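Local structure of betaine aldehyde dehydrogenase (Staphylococcus aureus subsp. aureus COL, 4QTO) at residues 172-178 / 199-205; 251-257 / 274-280. The protein catalyses the NAD-dependent oxidation of betaine aldehyde to glycine betaine. All blocks are in the same frame, centred on the assembly; numbering follows the deposited sequence.

Contacts 1 and 2 are two separate beta-alpha-beta pairings in the Rossmann-type sheet of the enzyme, one after the other along the chain but not consecutive, with centres about 10 Å apart. Strands 173-177 and 252-256 are direct neighbours, so the order across the sheet runs 200-204, 173-177, 252-256, 275-279, all parallel. Backbone bonding between the pairs probably includes Asp-251 N to Val-173 O (2.8 Å) and Ser-254 N to Thr-175 O (2.9 Å). A PEG molecule occupies the active site, which also holds the modified Cys-313. Contact 2 comes nearer to this ligand: about 4 Å between Gly-257 and the PEG, against about 9 Å between the Thr-178 side chain and the PEG (nearest atoms).

Contact 1. Residues 172-178 / 199-205; sequences GVVTQIT and CSLVMKP
The side-chain amide of Gln-176 is flanked by two side chains of the neighbouring strand: Leu-201 CB lies over one face, 4.1 Å from Gln-176 CD, while the methyl of Met-203 lies obliquely on the other side of the amide plane. Gln-176 OE1 touches Met-203 CE at 3.5 Å and Leu-201 CD1 at 3.7 Å. It is buried without a hydrogen-bonding partner in the model, whereas NE2 bonds to Tyr-500 OH. The two parallel strands, 173-177 and 200-204, are joined through helix 183-197 in a beta-alpha-beta crossover of the Rossmann fold. Met-203 starts extended and bends at its last torsion (chi3 -75°), which brings CE back to 3.8 Å from Gln-176 CB and also against Thr-178 CG2. Ala-187 and Ile-191 of the connecting helix pack on Met-203, and Ala-194 on Gln-176.

Six backbone hydrogen bonds join the segments, from Ser-200 N to Gly-172 O through Thr-178 N to Lys-204 O; Lys-204 N to Gln-176 O (2.8 Å) is among the shorter. At the start of the pairing Cys-199 CB lies close against Gly-172 O. The opposite sheet face carries Val-173, Thr-175, Ile-177, Ser-200, Val-202 and Lys-204 and is packed by helices 69-85 and 237-246; Thr-175 OG1 bonds to Met-244 O. At the end of the strand, the side chain of Lys-204 curls round so that NZ reaches both Gly-235 O and Pro-205 O, the latter at 2.8 Å from above the carbonyl plane. A water donates to Thr-178 O at 2.8 Å and to Lys-204 O at 2.9 Å, tying the two strand ends together.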
loop_
_atom_site.group_PDB
_atom_site.type_symbol
_atom_site.label_atom_id
_atom_site.label_comp_id
_atom_site.label_asym_id
_atom_site.label_seq_id
_atom_site.Cartn_x
_atom_site.Cartn_y
_atom_site.Cartn_z
ATOM N N GLY A 172 -16.411 1.530 -15.217
ATOM C CA GLY A 172 -17.639 1.354 -15.950
ATOM C C GLY A 172 -17.367 1.002 -17.392
ATOM O O GLY A 172 -16.686 0.028 -17.683
ATOM N N VAL A 173 -17.943 1.791 -18.279
ATOM C CA VAL A 173 -17.802 1.624 -19.704
ATOM C C VAL A 173 -16.614 2.466 -20.161
ATOM O O VAL A 173 -16.556 3.680 -19.877
ATOM C CB VAL A 173 -19.080 2.088 -20.412
ATOM C CG1 VAL A 173 -18.876 2.160 -21.923
ATOM C CG2 VAL A 173 -20.247 1.188 -20.080
ATOM N N VAL A 174 -15.686 1.846 -20.894
ATOM C CA VAL A 174 -14.501 2.549 -21.341
ATOM C C VAL A 174 -14.355 2.491 -22.854
ATOM O O VAL A 174 -14.608 1.438 -23.457
ATOM C CB VAL A 174 -13.219 1.935 -20.745
ATOM C CG1 VAL A 174 -12.004 2.775 -21.143
ATOM C CG2 VAL A 174 -13.337 1.816 -19.230
ATOM N N THR A 175 -13.965 3.611 -23.453
ATOM C CA THR A 175 -13.661 3.663 -24.887
ATOM C C THR A 175 -12.131 3.757 -24.980
ATOM O O THR A 175 -11.460 4.440 -24.183
ATOM C CB THR A 175 -14.386 4.747 -25.651
ATOM O OG1 THR A 175 -14.103 6.000 -25.065
ATOM C CG2 THR A 175 -15.887 4.466 -25.654
ATOM N N GLN A 176 -11.574 3.053 -25.959
ATOM C CA GLN A 176 -10.140 2.874 -26.068
ATOM C C GLN A 176 -9.746 3.090 -27.525
ATOM O O GLN A 176 -10.255 2.392 -28.402
ATOM C CB GLN A 176 -9.750 1.479 -25.587
ATOM C CG GLN A 176 -10.127 1.226 -24.125
ATOM C CD GLN A 176 -9.906 -0.193 -23.661
ATOM O OE1 GLN A 176 -10.082 -1.143 -24.405
ATOM N NE2 GLN A 176 -9.539 -0.327 -22.393
ATOM N N ILE A 177 -8.844 4.028 -27.764
ATOM C CA ILE A 177 -8.433 4.417 -29.146
ATOM C C ILE A 177 -6.923 4.301 -29.200
ATOM O O ILE A 177 -6.214 4.921 -28.407
ATOM C CB ILE A 177 -8.909 5.841 -29.476
ATOM C CG1 ILE A 177 -10.441 5.896 -29.421
ATOM C CG2 ILE A 177 -8.375 6.266 -30.820
ATOM C CD1 ILE A 177 -11.007 7.307 -29.452
ATOM N N THR A 178 -6.431 3.428 -30.086
ATOM C CA THR A 178 -5.026 3.099 -30.165
ATOM C C THR A 178 -4.345 3.608 -31.443
ATOM O O THR A 178 -5.015 3.903 -32.451
ATOM C CB THR A 178 -4.846 1.573 -30.037
ATOM O OG1 THR A 178 -5.761 0.938 -30.934
ATOM C CG2 THR A 178 -5.187 1.108 -28.643
ATOM N N CYS A 199 -14.508 -3.945 -16.216
ATOM C CA CYS A 199 -15.151 -2.978 -17.095
ATOM C C CYS A 199 -15.695 -3.621 -18.366
ATOM O O CYS A 199 -15.381 -4.768 -18.676
ATOM C CB CYS A 199 -14.121 -1.928 -17.537
ATOM S SG CYS A 199 -13.473 -0.881 -16.229
ATOM N N SER A 200 -16.530 -2.860 -19.096
ATOM C CA SER A 200 -16.899 -3.224 -20.461
ATOM C C SER A 200 -16.131 -2.232 -21.326
ATOM O O SER A 200 -15.976 -1.067 -20.943
ATOM C CB SER A 200 -18.387 -3.061 -20.732
ATOM O OG SER A 200 -19.132 -3.997 -19.999
ATOM N N LEU A 201 -15.699 -2.652 -22.509
ATOM C CA LEU A 201 -14.894 -1.792 -23.362
ATOM C C LEU A 201 -15.323 -1.770 -24.809
ATOM O O LEU A 201 -15.904 -2.718 -25.320
ATOM C CB LEU A 201 -13.420 -2.222 -23.277
ATOM C CG LEU A 201 -13.039 -3.626 -23.793
ATOM C CD1 LEU A 201 -12.696 -3.557 -25.276
ATOM C CD2 LEU A 201 -11.828 -4.194 -23.039
ATOM N N VAL A 202 -15.024 -0.642 -25.435
ATOM C CA VAL A 202 -15.191 -0.457 -26.881
ATOM C C VAL A 202 -13.865 0.070 -27.390
ATOM O O VAL A 202 -13.435 1.179 -27.014
ATOM C CB VAL A 202 -16.325 0.514 -27.256
ATOM C CG1 VAL A 202 -16.472 0.585 -28.789
ATOM C CG2 VAL A 202 -17.649 0.117 -26.631
ATOM N N MET A 203 -13.206 -0.702 -28.253
ATOM C CA MET A 203 -11.906 -0.327 -28.792
ATOM C C MET A 203 -11.957 -0.030 -30.259
ATOM O O MET A 203 -12.698 -0.696 -31.002
ATOM C CB MET A 203 -10.900 -1.467 -28.575
ATOM C CG MET A 203 -9.549 -1.198 -29.216
ATOM S SD MET A 203 -8.180 -2.253 -28.664
ATOM C CE MET A 203 -7.884 -1.524 -27.065
ATOM N N LYS A 204 -11.202 0.989 -30.682
ATOM C CA LYS A 204 -11.069 1.329 -32.100
ATOM C C LYS A 204 -9.600 1.498 -32.399
ATOM O O LYS A 204 -8.977 2.435 -31.901
ATOM C CB LYS A 204 -11.808 2.612 -32.484
ATOM C CG LYS A 204 -11.786 2.874 -34.003
ATOM C CD LYS A 204 -12.018 4.321 -34.353
ATOM C CE LYS A 204 -10.726 5.111 -34.378
ATOM N NZ LYS A 204 -9.822 4.734 -35.519
ATOM N N PRO A 205 -9.019 0.590 -33.204
ATOM C CA PRO A 205 -7.604 0.742 -33.576
ATOM C C PRO A 205 -7.442 1.794 -34.658
ATOM O O PRO A 205 -8.439 2.265 -35.238
ATOM C CB PRO A 205 -7.232 -0.642 -34.099
ATOM C CG PRO A 205 -8.518 -1.146 -34.696
ATOM C CD PRO A 205 -9.613 -0.610 -33.819
HETATM O O HOH W 1 -7.562 4.586 -33.283
#

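Contact 2. Residues 251-257 / 274-280; sequences DLVSFTG and TNIALEL
Thr-274 presses its methyl onto the backbone of Asp-251, with CG2 3.6 Å from Asp-251 C, and also meets Val-253 CG2 at about a right angle. Next, Asn-275 grips the carbonyl of Asp-251, the residue before its register partner Leu-252: ND2 donates to Asp-251 O at 2.9 Å in a nearly straight bond (164°) lying in the amide plane, while Asn-275 N adds only a weak one. CG stands anti to the carbonyl carbon (chi1 -68°), which carries the amide alongside Asp-251, and CB rests 3.7 Å from Leu-252 CD1. From here the pairing is regular parallel sheet. Ala-277 both donates to Val-253 O and accepts from Phe-255 N. Leu-278 CD2 meets Phe-255 CB at 3.9 Å. Glu-279 belongs to the Glu-Leu-Gly-Gly-Lys sequence characteristic of aldehyde dehydrogenases; its CB lies near Thr-256 OG1, a hydroxyl bonded to Lys-190 NZ, and its backbone O receives Gly-257 N at 3.1 Å. Leu-280 closes the contact by placing CD2 at the edge of the Phe-255 ring, 3.7 Å from CE2. Helix 259-269, the crossover connection of this beta-alpha-beta unit, packs its Ile-265 on Val-253 and Phe-255; on the flank of 252-256 away from 275-279 runs strand 162-177, and Val-273 of the second subunit packs on Leu-278 and Leu-280.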
loop_
_atom_site.group_PDB
_atom_site.type_symbol
_atom_site.label_atom_id
_atom_site.label_comp_id
_atom_site.label_asym_id
_atom_site.label_seq_id
_atom_site.Cartn_x
_atom_site.Cartn_y
_atom_site.Cartn_z
ATOM N N ASP A 251 -17.634 6.171 -19.216
ATOM C CA ASP A 251 -17.051 6.610 -17.936
ATOM C C ASP A 251 -15.562 6.992 -18.023
ATOM O O ASP A 251 -15.074 7.749 -17.196
ATOM C CB ASP A 251 -17.259 5.530 -16.885
ATOM C CG ASP A 251 -18.731 5.277 -16.611
ATOM O OD1 ASP A 251 -19.455 6.212 -16.157
ATOM O OD2 ASP A 251 -19.198 4.144 -16.929
ATOM N N LEU A 252 -14.850 6.448 -19.022
ATOM C CA LEU A 252 -13.436 6.762 -19.244
ATOM C C LEU A 252 -13.151 6.667 -20.730
ATOM O O LEU A 252 -13.535 5.685 -21.377
ATOM C CB LEU A 252 -12.526 5.752 -18.524
ATOM C CG LEU A 252 -11.018 5.796 -18.842
ATOM C CD1 LEU A 252 -10.370 7.044 -18.299
ATOM C CD2 LEU A 252 -10.324 4.552 -18.317
ATOM N N VAL A 253 -12.472 7.685 -21.247
ATOM C CA VAL A 253 -11.968 7.687 -22.624
ATOM C C VAL A 253 -10.444 7.572 -22.496
ATOM O O VAL A 253 -9.800 8.409 -21.846
ATOM C CB VAL A 253 -12.300 8.995 -23.357
ATOM C CG1 VAL A 253 -11.709 8.947 -24.776
ATOM C CG2 VAL A 253 -13.781 9.215 -23.367
ATOM N N SER A 254 -9.863 6.525 -23.075
ATOM C CA SER A 254 -8.420 6.277 -23.044
ATOM C C SER A 254 -7.891 6.372 -24.488
ATOM O O SER A 254 -8.219 5.513 -25.295
ATOM C CB SER A 254 -8.085 4.923 -22.437
ATOM O OG SER A 254 -6.675 4.733 -22.416
ATOM N N PHE A 255 -7.058 7.360 -24.764
ATOM C CA PHE A 255 -6.573 7.633 -26.132
ATOM C C PHE A 255 -5.060 7.726 -26.161
ATOM O O PHE A 255 -4.463 8.374 -25.306
ATOM C CB PHE A 255 -7.169 8.942 -26.617
ATOM C CG PHE A 255 -6.562 9.455 -27.888
ATOM C CD1 PHE A 255 -7.031 9.035 -29.125
ATOM C CD2 PHE A 255 -5.504 10.348 -27.849
ATOM C CE1 PHE A 255 -6.458 9.504 -30.285
ATOM C CE2 PHE A 255 -4.948 10.836 -29.014
ATOM C CZ PHE A 255 -5.421 10.408 -30.231
ATOM N N THR A 256 -4.463 7.041 -27.134
ATOM C CA THR A 256 -3.044 7.114 -27.386
ATOM C C THR A 256 -2.917 7.525 -28.858
ATOM O O THR A 256 -3.481 6.856 -29.726
ATOM C CB THR A 256 -2.351 5.775 -27.112
ATOM O OG1 THR A 256 -2.496 5.464 -25.710
ATOM C CG2 THR A 256 -0.871 5.867 -27.448
ATOM N N GLY A 257 -2.240 8.633 -29.101
ATOM C CA GLY A 257 -2.111 9.168 -30.456
ATOM C C GLY A 257 -1.540 10.564 -30.483
ATOM O O GLY A 257 -0.821 10.948 -29.592
ATOM N N THR A 274 -16.285 13.445 -18.429
ATOM C CA THR A 274 -15.778 12.079 -18.479
ATOM C C THR A 274 -14.287 11.975 -18.197
ATOM O O THR A 274 -13.508 12.770 -18.676
ATOM C CB THR A 274 -16.084 11.496 -19.860
ATOM O OG1 THR A 274 -17.488 11.586 -20.127
ATOM C CG2 THR A 274 -15.653 10.047 -19.967
ATOM N N ASN A 275 -13.894 10.998 -17.383
ATOM C CA ASN A 275 -12.490 10.778 -17.098
ATOM C C ASN A 275 -11.719 10.600 -18.406
ATOM O O ASN A 275 -12.228 9.962 -19.340
ATOM C CB ASN A 275 -12.305 9.468 -16.310
ATOM C CG ASN A 275 -12.878 9.513 -14.907
ATOM O OD1 ASN A 275 -12.308 10.158 -14.002
ATOM N ND2 ASN A 275 -13.962 8.778 -14.688
ATOM N N ILE A 276 -10.528 11.181 -18.493
ATOM C CA ILE A 276 -9.691 10.946 -19.668
ATOM C C ILE A 276 -8.306 10.482 -19.260
ATOM O O ILE A 276 -7.754 10.873 -18.219
ATOM C CB ILE A 276 -9.542 12.082 -20.689
ATOM C CG1 ILE A 276 -8.645 13.219 -20.189
ATOM C CG2 ILE A 276 -10.898 12.545 -21.189
ATOM C CD1 ILE A 276 -9.241 14.089 -19.106
ATOM N N ALA A 277 -7.782 9.618 -20.109
ATOM C CA ALA A 277 -6.411 9.093 -19.973
ATOM C C ALA A 277 -5.835 9.317 -21.379
ATOM O O ALA A 277 -6.442 8.899 -22.369
ATOM C CB ALA A 277 -6.360 7.634 -19.585
ATOM N N LEU A 278 -4.741 10.059 -21.461
ATOM C CA LEU A 278 -4.112 10.402 -22.743
ATOM C C LEU A 278 -2.616 10.114 -22.754
ATOM O O LEU A 278 -1.934 10.371 -21.772
ATOM C CB LEU A 278 -4.254 11.908 -23.011
ATOM C CG LEU A 278 -5.669 12.484 -23.030
ATOM C CD1 LEU A 278 -5.601 13.996 -23.093
ATOM C CD2 LEU A 278 -6.499 11.934 -24.159
ATOM N N GLU A 279 -2.121 9.582 -23.873
ATOM C CA GLU A 279 -0.672 9.417 -24.078
ATOM C C GLU A 279 -0.443 9.972 -25.467
ATOM O O GLU A 279 -0.922 9.412 -26.463
ATOM C CB GLU A 279 -0.164 8.010 -23.950
ATOM C CG GLU A 279 1.305 7.949 -23.479
ATOM C CD GLU A 279 2.353 7.866 -24.574
ATOM O OE1 GLU A 279 3.011 6.808 -24.662
ATOM O OE2 GLU A 279 2.504 8.799 -25.380
ATOM N N LEU A 280 0.277 11.081 -25.519
ATOM C CA LEU A 280 0.441 11.853 -26.740
ATOM C C LEU A 280 1.828 12.052 -27.328
ATOM O O LEU A 280 2.016 12.935 -28.163
ATOM C CB LEU A 280 -0.169 13.214 -26.484
ATOM C CG LEU A 280 -1.568 13.248 -25.862
ATOM C CD1 LEU A 280 -2.047 14.678 -25.626
ATOM C CD2 LEU A 280 -2.562 12.523 -26.730
#